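Thermosome subunit (PDB 3AQ1) probably acts as a group II chaperonin that binds unfolded polypeptides and uses ATP hydrolysis to assist their folding. Local coordinates at residues V43-G46 with T47-A50; S337-H340 with A341-A345; E366-L369 with S370-L373; V438-E442 with N443-E447; L449-K452 with T453-I456. One frame throughout, in Å; residues are numbered along the deposited sequence.

Interaction 1 of 5, residues V43-G46 with T47-A50; sequences VGDG and TTTA
Val43 lays its CG1 methyl against the first full turn of helix 45-65, crossing Thr47 at about a right angle with CG2 of that threonine 3.7 Å from CG1 of Val43. Gly44 follows at the N-cap position. Its carbonyl oxygen takes two donors from one residue: Thr48 N at 2.9 Å from Gly44 O, tilted a little from the carbonyl plane, and Thr48 OG1 at 3.0 Å from the same oxygen, well above that plane. Asp45 repeats the scheme one step on. There Thr49 OG1, 2.6 Å from Asp45 O, approaches almost in line with the C=O bond, while Thr49 N comes from above the carbonyl plane. A first torsion of -56° holds the Thr49 hydroxyl beside its own N, where it can reach back to the preceding turn. Gly46 closes the set through its carbonyl, which accepts from Ala50 N. The run from Gly44 to Thr48 matches the GDGTT signature of chaperonins, which in relatives belongs to the nucleotide site. This helix start rests on helix 449-467, with Ala455 CB near Gly46 O and Ala50 CB near Ala455 O, while the Thr49 methyl looks toward Glu366 of helix 364-378.

Interaction 2 of 5, residues S337-H340 with A341-A345; sequences SLDH and ALNDA
Asp339 and Asn343 stand one alpha-helical turn apart on helix 332-355, a plain i to i+4 neighbourhood on the long helix that returns from the apical side toward the equatorial part, consistent with the intermediate domain of group II chaperonins. The bonding across it is backbone work. Leu342 N lies 2.7 Å from Leu338 O, and Ala341 N and Asn343 N bond in the same way to Ser337 O and Asp339 O; a longer bond, 3.2 Å, joins Asp344 N to His340 O. Among the polar side chains, the His340 ring turns back along the helix, and its ND1 bonds to Asp336 O, so its polar partner lies in the preceding turn. Apolar packing belongs to the other face: Leu338 and Ala341 meet Leu124 of helix 121-132, Leu342 and Ala345 meet Thr128 of the same helix, and both leucines touch Leu327 of strand 323-329. On the flank between, Asp339, Leu342 and Asn343 lean on Ile153 of strand 151-157. Asp339 and Asn343 lie side by side and point the same way, yet their carboxylate and amide planes stand 78° apart, with Asp339 OD2 3.6 Å from Asn343 ND2.

Interaction 3 of 5, residues E366-L369 with S370-L373; sequences EVEL and SLRL
Glu368 and Arg372 form a salt bridge one helical turn apart on helix 364-378, with Arg372 NE 2.7 Å from Glu368 OE2. The bond is fairly straight, 164° at the hydrogen. Glu368 OE2 offers its anti lone pair, the one directed away from OE1, and lies close to the guanidinium plane, so the arginine is met at its edge and not over a face. The two flat groups are nevertheless turned 62° apart, and the side chains cross obliquely. Shape explains the meeting: the arginine runs extended from CG to NE, whereas the glutamate bends at chi2 (61°), which swings its carboxylate forward along the helix toward Arg372. Beneath the bridge the backbone bond of the same pair, Arg372 N to Glu368 O, measures 2.9 Å.

The second oxygen of the acid is engaged as well, since Glu368 OE1 bonds to His421 ND1 of helix 410-422. Further out, Ile88 of helix 71-92 touches both Arg372 and Leu369, Ile92 of that helix meets Glu368, and Ser370 OG bonds to Ala392 O, tying the helix to its surroundings in the equatorial domain. Were Arg372 an alanine, Glu368 OE2 would probably be left without its charged mate, and the carboxylate would be held by His421 on one oxygen alone. With one oxygen facing a guanidinium and the other a histidine, the buried Glu368 is likely to stay ionised, its charge divided between a bridge within the helix and a bond to another.

Interaction 4 of 5, residues V438-E442 with N443-E447; sequences VDMWE and NDVIE
Trp441 O is gripped by two donors: Asp444 N donates to it at 3.0 Å and closes a type I beta turn from Trp441 to Asp444, and Lys106 NZ of helix 101-109 bonds to the same oxygen. The turn bond is straight at its hydrogen (170°), although Asp444 N sits well above the carbonyl plane. Lys106 is doubly useful here, for it also pairs with Asp444 OD1 in a salt bridge and makes a cation-pi contact with the Trp441 ring. One residue earlier, Met440 O receives Val445 N at 3.0 Å, nearly along the C=O axis.

Met440 and Val445 lie side by side, with SD of Met440 4.0 Å from CG2 of Val445. Trp441 has CG anti to its backbone N (chi1 175°), which carries the six-membered ring out to Ile446, whose CD1 meets CE3 and CZ3. Where the strand ends, the Val438 and Asn443 side chains cross at about a right angle, with Val438 CG2 3.4 Å from Asn443 ND2. Asp439 OD1 accepts Glu442 N at 3.2 Å, met from above the carboxylate plane. Here an Asx motif leads into a type I turn, and together they redirect the chain from the two-stranded 428-430/437-439 sheet to strand 446-448, at the edge of the three-stranded antiparallel sheet with 357-360 and 94-95.

Interaction 5 of 5, residues L449-K452 with T453-I456; sequences LRIK and TQAI
Thr453 sets its two branches on different neighbours of the preceding turn. Its hydroxyl takes the crowded position between the backbone N and the carbonyl carbon (chi1 64°), where OG1 makes a weak bond of 3.4 Å to Arg450 O. The same rotation places CG2 beside the backbone N, facing Leu449, whose CD1 is 4.0 Å from Thr453 CG2. The leucine reaches this methyl because its own CG is anti to N (chi1 -176°), and the two side chains meet at a slant. With a valine here the weak hydroxyl bond would be gone, and Arg450 O would probably lose one of its two donors from the next turn, leaving Gln454 N.

Arg450 O takes Gln454 N at 2.9 Å, one of the main-chain bonds of the helix. The guanidinium of Arg450 leads elsewhere: NE pairs with Asp355 and NH2 with Glu354, both on helix 332-355. Lys452 is the strongly bent chain. It folds at chi2 and then again at chi3 (73°) before its last carbons straighten, and this delivers NZ to Glu447 OE1, at the strand just before the helix, and to Glu366 OE2. Two carboxylates around one ammonium would be expected to stabilise its charge in a buried setting. On the following turn Ile456 hangs CG1 3.5 Å from Lys452 O.

Helix 449-467 thus lies between partners: Leu449 and Thr453 pack on Leu89 of helix 71-92, Arg450 is anchored to helix 332-355, and Lys452 and Ile456 face helix 364-378.

The five contacts follow one another along the chain, each local to its own turn, and four gather in the equatorial region. Interactions 1 and 5 are the closest pair, with centres about 10 Å apart where helices 45-65 and 449-467 pack together. Interaction 3, on helix 364-378, lies about 15 Å from interaction 5 between centres, and interaction 4 about 17 Å, its strand 446-448 running into helix 449-467. Salt bridges of Lys452 join interactions 3, 4 and 5 across equatorial elements. Interaction 2 stands apart, 21 to 24 Å from interactions 1, 4 and 5 and about 34 Å from interaction 3 between centres; its helix 332-355 links equatorial and apical parts, consistent with an intermediate domain.

Interaction 1 of 5, residues V43-G46 with T47-A50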
loop_
_atom_site.group_PDB
_atom_site.type_symbol
_atom_site.label_atom_id
_atom_site.label_comp_id
_atom_site.label_asym_id
_atom_site.label_seq_id
_atom_site.Cartn_x
_atom_site.Cartn_y
_atom_site.Cartn_z
ATOM N N VAL A 43 -14.793 1.949 -8.893
ATOM C CA VAL A 43 -15.085 3.077 -8.002
ATOM C C VAL A 43 -14.739 2.727 -6.566
ATOM O O VAL A 43 -15.426 1.916 -5.948
ATOM C CB VAL A 43 -16.588 3.463 -8.010
ATOM C CG1 VAL A 43 -16.819 4.745 -7.195
ATOM C CG2 VAL A 43 -17.116 3.613 -9.431
ATOM N N GLY A 44 -13.692 3.343 -6.028
ATOM C CA GLY A 44 -13.279 3.085 -4.655
ATOM C C GLY A 44 -14.413 3.100 -3.636
ATOM O O GLY A 44 -15.365 3.874 -3.755
ATOM N N ASP A 45 -14.318 2.240 -2.627
ATOM C CA ASP A 45 -15.336 2.197 -1.584
ATOM C C ASP A 45 -15.299 3.445 -0.708
ATOM O O ASP A 45 -16.265 3.740 -0.002
ATOM C CB ASP A 45 -15.213 0.924 -0.744
ATOM C CG ASP A 45 -15.932 -0.256 -1.375
ATOM O OD1 ASP A 45 -16.729 -0.032 -2.316
ATOM O OD2 ASP A 45 -15.701 -1.401 -0.930
ATOM N N GLY A 46 -14.180 4.169 -0.767
ATOM C CA GLY A 46 -14.051 5.459 -0.109
ATOM C C GLY A 46 -14.809 6.515 -0.889
ATOM O O GLY A 46 -15.612 7.260 -0.335
ATOM N N THR A 47 -14.561 6.568 -2.192
ATOM C CA THR A 47 -15.340 7.414 -3.081
ATOM C C THR A 47 -16.847 7.177 -2.915
ATOM O O THR A 47 -17.620 8.121 -2.803
ATOM C CB THR A 47 -14.935 7.193 -4.544
ATOM O OG1 THR A 47 -13.594 7.661 -4.735
ATOM C CG2 THR A 47 -15.874 7.936 -5.498
ATOM N N THR A 48 -17.250 5.911 -2.889
ATOM C CA THR A 48 -18.657 5.544 -2.823
ATOM C C THR A 48 -19.272 6.024 -1.524
ATOM O O THR A 48 -20.312 6.677 -1.522
ATOM C CB THR A 48 -18.839 4.021 -2.928
ATOM O OG1 THR A 48 -18.288 3.554 -4.165
ATOM C CG2 THR A 48 -20.300 3.672 -2.892
ATOM N N THR A 49 -18.613 5.692 -0.419
ATOM C CA THR A 49 -19.025 6.142 0.901
ATOM C C THR A 49 -19.117 7.668 0.983
ATOM O O THR A 49 -20.056 8.199 1.569
ATOM C CB THR A 49 -18.069 5.607 1.996
ATOM O OG1 THR A 49 -18.007 4.184 1.918
ATOM C CG2 THR A 49 -18.561 5.979 3.369
ATOM N N ALA A 50 -18.159 8.379 0.397
ATOM C CA ALA A 50 -18.161 9.833 0.518
ATOM C C ALA A 50 -19.305 10.448 -0.289
ATOM O O ALA A 50 -20.033 11.311 0.204
ATOM C CB ALA A 50 -16.811 10.424 0.114
#

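Interaction 2 of 5, residues S337-H340 with A341-A345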
loop_
_atom_site.group_PDB
_atom_site.type_symbol
_atom_site.label_atom_id
_atom_site.label_comp_id
_atom_site.label_asym_id
_atom_site.label_seq_id
_atom_site.Cartn_x
_atom_site.Cartn_y
_atom_site.Cartn_z
ATOM N N SER A 337 -1.276 -14.168 -10.979
ATOM C CA SER A 337 -2.350 -13.898 -10.030
ATOM C C SER A 337 -1.841 -13.708 -8.614
ATOM O O SER A 337 -2.307 -12.826 -7.888
ATOM C CB SER A 337 -3.371 -15.042 -10.039
ATOM O OG SER A 337 -3.808 -15.303 -11.353
ATOM N N LEU A 338 -0.910 -14.561 -8.205
ATOM C CA LEU A 338 -0.287 -14.397 -6.899
ATOM C C LEU A 338 0.335 -13.002 -6.781
ATOM O O LEU A 338 0.106 -12.304 -5.795
ATOM C CB LEU A 338 0.752 -15.489 -6.644
ATOM C CG LEU A 338 0.144 -16.880 -6.458
ATOM C CD1 LEU A 338 1.216 -17.942 -6.203
ATOM C CD2 LEU A 338 -0.893 -16.863 -5.342
ATOM N N ASP A 339 1.089 -12.581 -7.797
ATOM C CA ASP A 339 1.656 -11.243 -7.775
ATOM C C ASP A 339 0.594 -10.170 -7.551
ATOM O O ASP A 339 0.755 -9.323 -6.673
ATOM C CB ASP A 339 2.470 -10.938 -9.030
ATOM C CG ASP A 339 2.928 -9.489 -9.084
ATOM O OD1 ASP A 339 4.067 -9.209 -8.670
ATOM O OD2 ASP A 339 2.144 -8.620 -9.527
ATOM N N HIS A 340 -0.484 -10.189 -8.329
ATOM C CA HIS A 340 -1.547 -9.193 -8.139
ATOM C C HIS A 340 -2.083 -9.291 -6.714
ATOM O O HIS A 340 -2.186 -8.288 -5.998
ATOM C CB HIS A 340 -2.668 -9.343 -9.171
ATOM C CG HIS A 340 -2.274 -8.925 -10.559
ATOM N ND1 HIS A 340 -1.368 -9.631 -11.323
ATOM C CD2 HIS A 340 -2.671 -7.878 -11.323
ATOM C CE1 HIS A 340 -1.220 -9.036 -12.494
ATOM N NE2 HIS A 340 -2.000 -7.971 -12.519
ATOM N N ALA A 341 -2.375 -10.511 -6.283
ATOM C CA ALA A 341 -2.894 -10.703 -4.945
ATOM C C ALA A 341 -1.936 -10.126 -3.878
ATOM O O ALA A 341 -2.316 -9.230 -3.114
ATOM C CB ALA A 341 -3.195 -12.167 -4.704
ATOM N N LEU A 342 -0.701 -10.628 -3.850
ATOM C CA LEU A 342 0.339 -10.132 -2.938
ATOM C C LEU A 342 0.447 -8.607 -2.915
ATOM O O LEU A 342 0.509 -8.003 -1.844
ATOM C CB LEU A 342 1.701 -10.750 -3.293
ATOM C CG LEU A 342 2.950 -10.470 -2.461
ATOM C CD1 LEU A 342 2.790 -10.889 -1.012
ATOM C CD2 LEU A 342 4.065 -11.229 -3.094
ATOM N N ASN A 343 0.472 -7.980 -4.091
ATOM C CA ASN A 343 0.528 -6.526 -4.139
ATOM C C ASN A 343 -0.589 -5.902 -3.313
ATOM O O ASN A 343 -0.349 -4.997 -2.541
ATOM C CB ASN A 343 0.514 -5.999 -5.578
ATOM C CG ASN A 343 1.852 -5.427 -5.995
ATOM O OD1 ASN A 343 2.411 -4.569 -5.306
ATOM N ND2 ASN A 343 2.380 -5.900 -7.125
ATOM N N ASP A 344 -1.812 -6.400 -3.450
ATOM C CA ASP A 344 -2.902 -5.854 -2.658
ATOM C C ASP A 344 -2.711 -6.106 -1.173
ATOM O O ASP A 344 -2.831 -5.186 -0.366
ATOM C CB ASP A 344 -4.246 -6.406 -3.114
ATOM C CG ASP A 344 -4.669 -5.856 -4.443
ATOM O OD1 ASP A 344 -4.214 -4.749 -4.794
ATOM O OD2 ASP A 344 -5.452 -6.536 -5.138
ATOM N N ALA A 345 -2.411 -7.351 -0.813
ATOM C CA ALA A 345 -2.260 -7.699 0.595
ATOM C C ALA A 345 -1.140 -6.906 1.264
ATOM O O ALA A 345 -1.301 -6.440 2.389
ATOM C CB ALA A 345 -2.043 -9.182 0.764
#

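Interaction 3 of 5, residues E366-L369 with S370-L373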
loop_
_atom_site.group_PDB
_atom_site.type_symbol
_atom_site.label_atom_id
_atom_site.label_comp_id
_atom_site.label_asym_id
_atom_site.label_seq_id
_atom_site.Cartn_x
_atom_site.Cartn_y
_atom_site.Cartn_z
ATOM N N GLU A 366 -20.654 3.056 10.903
ATOM C CA GLU A 366 -21.576 4.149 10.676
ATOM C C GLU A 366 -22.674 4.135 11.740
ATOM O O GLU A 366 -23.046 5.177 12.292
ATOM C CB GLU A 366 -22.151 4.065 9.271
ATOM C CG GLU A 366 -21.183 4.553 8.191
ATOM C CD GLU A 366 -20.233 3.475 7.682
ATOM O OE1 GLU A 366 -20.315 2.312 8.135
ATOM O OE2 GLU A 366 -19.402 3.798 6.810
ATOM N N VAL A 367 -23.176 2.941 12.030
ATOM C CA VAL A 367 -24.199 2.740 13.048
ATOM C C VAL A 367 -23.702 3.149 14.442
ATOM O O VAL A 367 -24.386 3.888 15.154
ATOM C CB VAL A 367 -24.628 1.279 13.050
ATOM C CG1 VAL A 367 -25.537 0.954 14.230
ATOM C CG2 VAL A 367 -25.284 0.954 11.729
ATOM N N GLU A 368 -22.514 2.675 14.822
ATOM C CA GLU A 368 -21.863 3.110 16.061
ATOM C C GLU A 368 -21.662 4.631 16.092
ATOM O O GLU A 368 -22.056 5.294 17.046
ATOM C CB GLU A 368 -20.517 2.396 16.272
ATOM C CG GLU A 368 -20.031 2.416 17.714
ATOM C CD GLU A 368 -21.005 1.716 18.659
ATOM O OE1 GLU A 368 -21.644 0.732 18.228
ATOM O OE2 GLU A 368 -21.135 2.142 19.829
ATOM N N LEU A 369 -21.049 5.182 15.053
ATOM C CA LEU A 369 -20.892 6.630 14.964
ATOM C C LEU A 369 -22.224 7.322 15.107
ATOM O O LEU A 369 -22.368 8.213 15.935
ATOM C CB LEU A 369 -20.243 7.030 13.646
ATOM C CG LEU A 369 -18.750 6.733 13.631
ATOM C CD1 LEU A 369 -18.166 7.086 12.292
ATOM C CD2 LEU A 369 -18.099 7.534 14.721
ATOM N N SER A 370 -23.203 6.908 14.308
ATOM C CA SER A 370 -24.526 7.533 14.335
ATOM C C SER A 370 -25.129 7.520 15.725
ATOM O O SER A 370 -25.643 8.533 16.202
ATOM C CB SER A 370 -25.467 6.828 13.377
ATOM O OG SER A 370 -26.789 7.302 13.545
ATOM N N LEU A 371 -25.073 6.364 16.374
ATOM C CA LEU A 371 -25.608 6.234 17.718
ATOM C C LEU A 371 -24.905 7.179 18.697
ATOM O O LEU A 371 -25.547 7.965 19.384
ATOM C CB LEU A 371 -25.493 4.792 18.197
ATOM C CG LEU A 371 -25.819 4.581 19.673
ATOM C CD1 LEU A 371 -27.324 4.665 19.888
ATOM C CD2 LEU A 371 -25.273 3.256 20.166
ATOM N N ARG A 372 -23.582 7.105 18.757
ATOM C CA ARG A 372 -22.827 7.904 19.709
ATOM C C ARG A 372 -22.836 9.374 19.361
ATOM O O ARG A 372 -22.533 10.215 20.199
ATOM C CB ARG A 372 -21.388 7.426 19.784
ATOM C CG ARG A 372 -21.241 6.053 20.365
ATOM C CD ARG A 372 -19.858 5.527 20.047
ATOM N NE ARG A 372 -19.633 4.210 20.626
ATOM C CZ ARG A 372 -18.869 3.992 21.685
ATOM N NH1 ARG A 372 -18.248 5.007 22.272
ATOM N NH2 ARG A 372 -18.718 2.760 22.148
ATOM N N LEU A 373 -23.170 9.695 18.122
ATOM C CA LEU A 373 -23.146 11.090 17.723
ATOM C C LEU A 373 -24.520 11.701 17.957
ATOM O O LEU A 373 -24.661 12.918 18.030
ATOM C CB LEU A 373 -22.712 11.235 16.264
ATOM C CG LEU A 373 -22.432 12.658 15.788
ATOM C CD1 LEU A 373 -21.301 13.262 16.600
ATOM C CD2 LEU A 373 -22.114 12.666 14.296
#

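Interaction 4 of 5, residues V438-E442 with N443-E447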
loop_
_atom_site.group_PDB
_atom_site.type_symbol
_atom_site.label_atom_id
_atom_site.label_comp_id
_atom_site.label_asym_id
_atom_site.label_seq_id
_atom_site.Cartn_x
_atom_site.Cartn_y
_atom_site.Cartn_z
ATOM N N VAL A 438 -23.957 -9.860 11.720
ATOM C CA VAL A 438 -23.005 -10.696 12.443
ATOM C C VAL A 438 -21.748 -9.916 12.827
ATOM O O VAL A 438 -21.612 -8.738 12.460
ATOM C CB VAL A 438 -22.620 -11.933 11.600
ATOM C CG1 VAL A 438 -23.770 -12.950 11.572
ATOM C CG2 VAL A 438 -22.234 -11.523 10.184
ATOM N N ASP A 439 -20.845 -10.567 13.572
ATOM C CA ASP A 439 -19.569 -9.955 13.983
ATOM C C ASP A 439 -18.635 -9.774 12.776
ATOM O O ASP A 439 -17.997 -10.723 12.322
ATOM C CB ASP A 439 -18.889 -10.797 15.072
ATOM C CG ASP A 439 -17.754 -10.057 15.768
ATOM O OD1 ASP A 439 -16.896 -9.486 15.066
ATOM O OD2 ASP A 439 -17.720 -10.048 17.019
ATOM N N MET A 440 -18.565 -8.555 12.251
ATOM C CA MET A 440 -17.866 -8.323 10.994
ATOM C C MET A 440 -16.363 -8.597 11.073
ATOM O O MET A 440 -15.711 -8.807 10.043
ATOM C CB MET A 440 -18.138 -6.909 10.479
ATOM C CG MET A 440 -19.562 -6.695 9.964
ATOM S SD MET A 440 -19.914 -7.374 8.342
ATOM C CE MET A 440 -20.542 -8.986 8.750
ATOM N N TRP A 441 -15.820 -8.592 12.289
ATOM C CA TRP A 441 -14.447 -9.016 12.498
ATOM C C TRP A 441 -14.324 -10.538 12.319
ATOM O O TRP A 441 -13.532 -11.010 11.512
ATOM C CB TRP A 441 -13.940 -8.584 13.876
ATOM C CG TRP A 441 -12.553 -9.102 14.179
ATOM C CD1 TRP A 441 -12.235 -10.207 14.912
ATOM C CD2 TRP A 441 -11.309 -8.547 13.731
ATOM N NE1 TRP A 441 -10.875 -10.370 14.955
ATOM C CE2 TRP A 441 -10.281 -9.367 14.237
ATOM C CE3 TRP A 441 -10.966 -7.438 12.953
ATOM C CZ2 TRP A 441 -8.933 -9.110 13.994
ATOM C CZ3 TRP A 441 -9.636 -7.187 12.706
ATOM C CH2 TRP A 441 -8.630 -8.020 13.227
ATOM N N GLU A 442 -15.113 -11.305 13.065
ATOM C CA GLU A 442 -15.151 -12.748 12.867
ATOM C C GLU A 442 -15.350 -13.110 11.396
ATOM O O GLU A 442 -14.983 -14.205 10.972
ATOM C CB GLU A 442 -16.257 -13.387 13.712
ATOM C CG GLU A 442 -15.959 -13.418 15.194
ATOM C CD GLU A 442 -14.637 -14.094 15.485
ATOM O OE1 GLU A 442 -13.744 -13.421 16.048
ATOM O OE2 GLU A 442 -14.485 -15.289 15.136
ATOM N N ASN A 443 -15.922 -12.188 10.623
ATOM C CA ASN A 443 -16.272 -12.456 9.229
ATOM C C ASN A 443 -15.386 -11.763 8.194
ATOM O O ASN A 443 -15.761 -11.627 7.025
ATOM C CB ASN A 443 -17.745 -12.134 8.971
ATOM C CG ASN A 443 -18.650 -13.332 9.195
ATOM O OD1 ASN A 443 -18.738 -14.219 8.346
ATOM N ND2 ASN A 443 -19.331 -13.363 10.342
ATOM N N ASP A 444 -14.212 -11.323 8.638
ATOM C CA ASP A 444 -13.156 -10.852 7.742
ATOM C C ASP A 444 -13.603 -9.723 6.808
ATOM O O ASP A 444 -13.251 -9.694 5.623
ATOM C CB ASP A 444 -12.590 -12.029 6.949
ATOM C CG ASP A 444 -12.045 -13.125 7.854
ATOM O OD1 ASP A 444 -11.488 -12.784 8.925
ATOM O OD2 ASP A 444 -12.172 -14.323 7.501
ATOM N N VAL A 445 -14.381 -8.795 7.348
ATOM C CA VAL A 445 -14.723 -7.607 6.600
ATOM C C VAL A 445 -14.074 -6.404 7.263
ATOM O O VAL A 445 -14.719 -5.680 8.016
ATOM C CB VAL A 445 -16.245 -7.402 6.497
ATOM C CG1 VAL A 445 -16.540 -6.278 5.538
ATOM C CG2 VAL A 445 -16.925 -8.685 6.026
ATOM N N ILE A 446 -12.787 -6.206 6.975
ATOM C CA ILE A 446 -12.007 -5.124 7.572
ATOM C C ILE A 446 -11.835 -3.925 6.633
ATOM O O ILE A 446 -11.672 -4.080 5.425
ATOM C CB ILE A 446 -10.615 -5.612 7.995
ATOM C CG1 ILE A 446 -10.671 -7.075 8.420
ATOM C CG2 ILE A 446 -10.086 -4.776 9.142
ATOM C CD1 ILE A 446 -11.388 -7.289 9.710
ATOM N N GLU A 447 -11.885 -2.730 7.206
ATOM C CA GLU A 447 -11.624 -1.496 6.469
ATOM C C GLU A 447 -10.576 -0.669 7.225
ATOM O O GLU A 447 -10.593 -0.600 8.454
ATOM C CB GLU A 447 -12.914 -0.681 6.262
ATOM C CG GLU A 447 -13.941 -1.303 5.309
ATOM C CD GLU A 447 -15.300 -0.598 5.360
ATOM O OE1 GLU A 447 -15.526 0.233 6.267
ATOM O OE2 GLU A 447 -16.154 -0.875 4.493
#

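Interaction 5 of 5, residues L449-K452 with T453-I456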
loop_
_atom_site.group_PDB
_atom_site.type_symbol
_atom_site.label_atom_id
_atom_site.label_comp_id
_atom_site.label_asym_id
_atom_site.label_seq_id
_atom_site.Cartn_x
_atom_site.Cartn_y
_atom_site.Cartn_z
ATOM N N LEU A 449 -8.714 2.351 8.962
ATOM C CA LEU A 449 -9.154 3.601 9.572
ATOM C C LEU A 449 -9.010 4.808 8.635
ATOM O O LEU A 449 -9.929 5.615 8.515
ATOM C CB LEU A 449 -8.405 3.875 10.876
ATOM C CG LEU A 449 -8.891 5.136 11.604
ATOM C CD1 LEU A 449 -10.338 4.981 12.003
ATOM C CD2 LEU A 449 -8.054 5.433 12.818
ATOM N N ARG A 450 -7.865 4.942 7.972
ATOM C CA ARG A 450 -7.622 6.139 7.163
ATOM C C ARG A 450 -8.664 6.337 6.054
ATOM O O ARG A 450 -9.053 7.462 5.750
ATOM C CB ARG A 450 -6.188 6.186 6.610
ATOM C CG ARG A 450 -5.971 5.444 5.300
ATOM C CD ARG A 450 -4.549 5.637 4.778
ATOM N NE ARG A 450 -3.569 5.591 5.856
ATOM C CZ ARG A 450 -2.305 5.226 5.697
ATOM N NH1 ARG A 450 -1.863 4.874 4.504
ATOM N NH2 ARG A 450 -1.484 5.203 6.733
ATOM N N ILE A 451 -9.135 5.252 5.461
ATOM C CA ILE A 451 -10.179 5.367 4.453
ATOM C C ILE A 451 -11.473 5.846 5.101
ATOM O O ILE A 451 -12.116 6.776 4.620
ATOM C CB ILE A 451 -10.415 4.036 3.708
ATOM C CG1 ILE A 451 -9.246 3.750 2.760
ATOM C CG2 ILE A 451 -11.728 4.071 2.945
ATOM C CD1 ILE A 451 -8.899 4.911 1.837
ATOM N N LYS A 452 -11.851 5.222 6.207
ATOM C CA LYS A 452 -13.077 5.614 6.863
ATOM C C LYS A 452 -13.084 7.117 7.230
ATOM O O LYS A 452 -14.100 7.790 7.035
ATOM C CB LYS A 452 -13.352 4.724 8.077
ATOM C CG LYS A 452 -14.776 4.805 8.560
ATOM C CD LYS A 452 -15.765 4.424 7.443
ATOM C CE LYS A 452 -15.747 2.927 7.154
ATOM N NZ LYS A 452 -16.730 2.558 6.101
ATOM N N THR A 453 -11.965 7.648 7.741
ATOM C CA THR A 453 -11.925 9.058 8.132
ATOM C C THR A 453 -11.752 9.971 6.935
ATOM O O THR A 453 -12.223 11.099 6.947
ATOM C CB THR A 453 -10.822 9.403 9.163
ATOM O OG1 THR A 453 -9.523 9.169 8.600
ATOM C CG2 THR A 453 -10.992 8.599 10.436
ATOM N N GLN A 454 -11.071 9.498 5.900
ATOM C CA GLN A 454 -10.937 10.316 4.711
ATOM C C GLN A 454 -12.305 10.501 4.055
ATOM O O GLN A 454 -12.657 11.606 3.638
ATOM C CB GLN A 454 -9.929 9.718 3.737
ATOM C CG GLN A 454 -8.664 10.551 3.572
ATOM C CD GLN A 454 -7.454 9.714 3.148
ATOM O OE1 GLN A 454 -6.459 9.630 3.876
ATOM N NE2 GLN A 454 -7.541 9.085 1.970
ATOM N N ALA A 455 -13.084 9.424 3.983
ATOM C CA ALA A 455 -14.393 9.504 3.360
ATOM C C ALA A 455 -15.327 10.439 4.142
ATOM O O ALA A 455 -15.990 11.278 3.552
ATOM C CB ALA A 455 -15.002 8.131 3.199
ATOM N N ILE A 456 -15.367 10.310 5.463
ATOM C CA ILE A 456 -16.215 11.179 6.260
ATOM C C ILE A 456 -15.822 12.647 6.120
ATOM O O ILE A 456 -16.675 13.499 5.873
ATOM C CB ILE A 456 -16.240 10.773 7.733
ATOM C CG1 ILE A 456 -17.002 9.456 7.899
ATOM C CG2 ILE A 456 -16.910 11.853 8.566
ATOM C CD1 ILE A 456 -16.966 8.900 9.305
#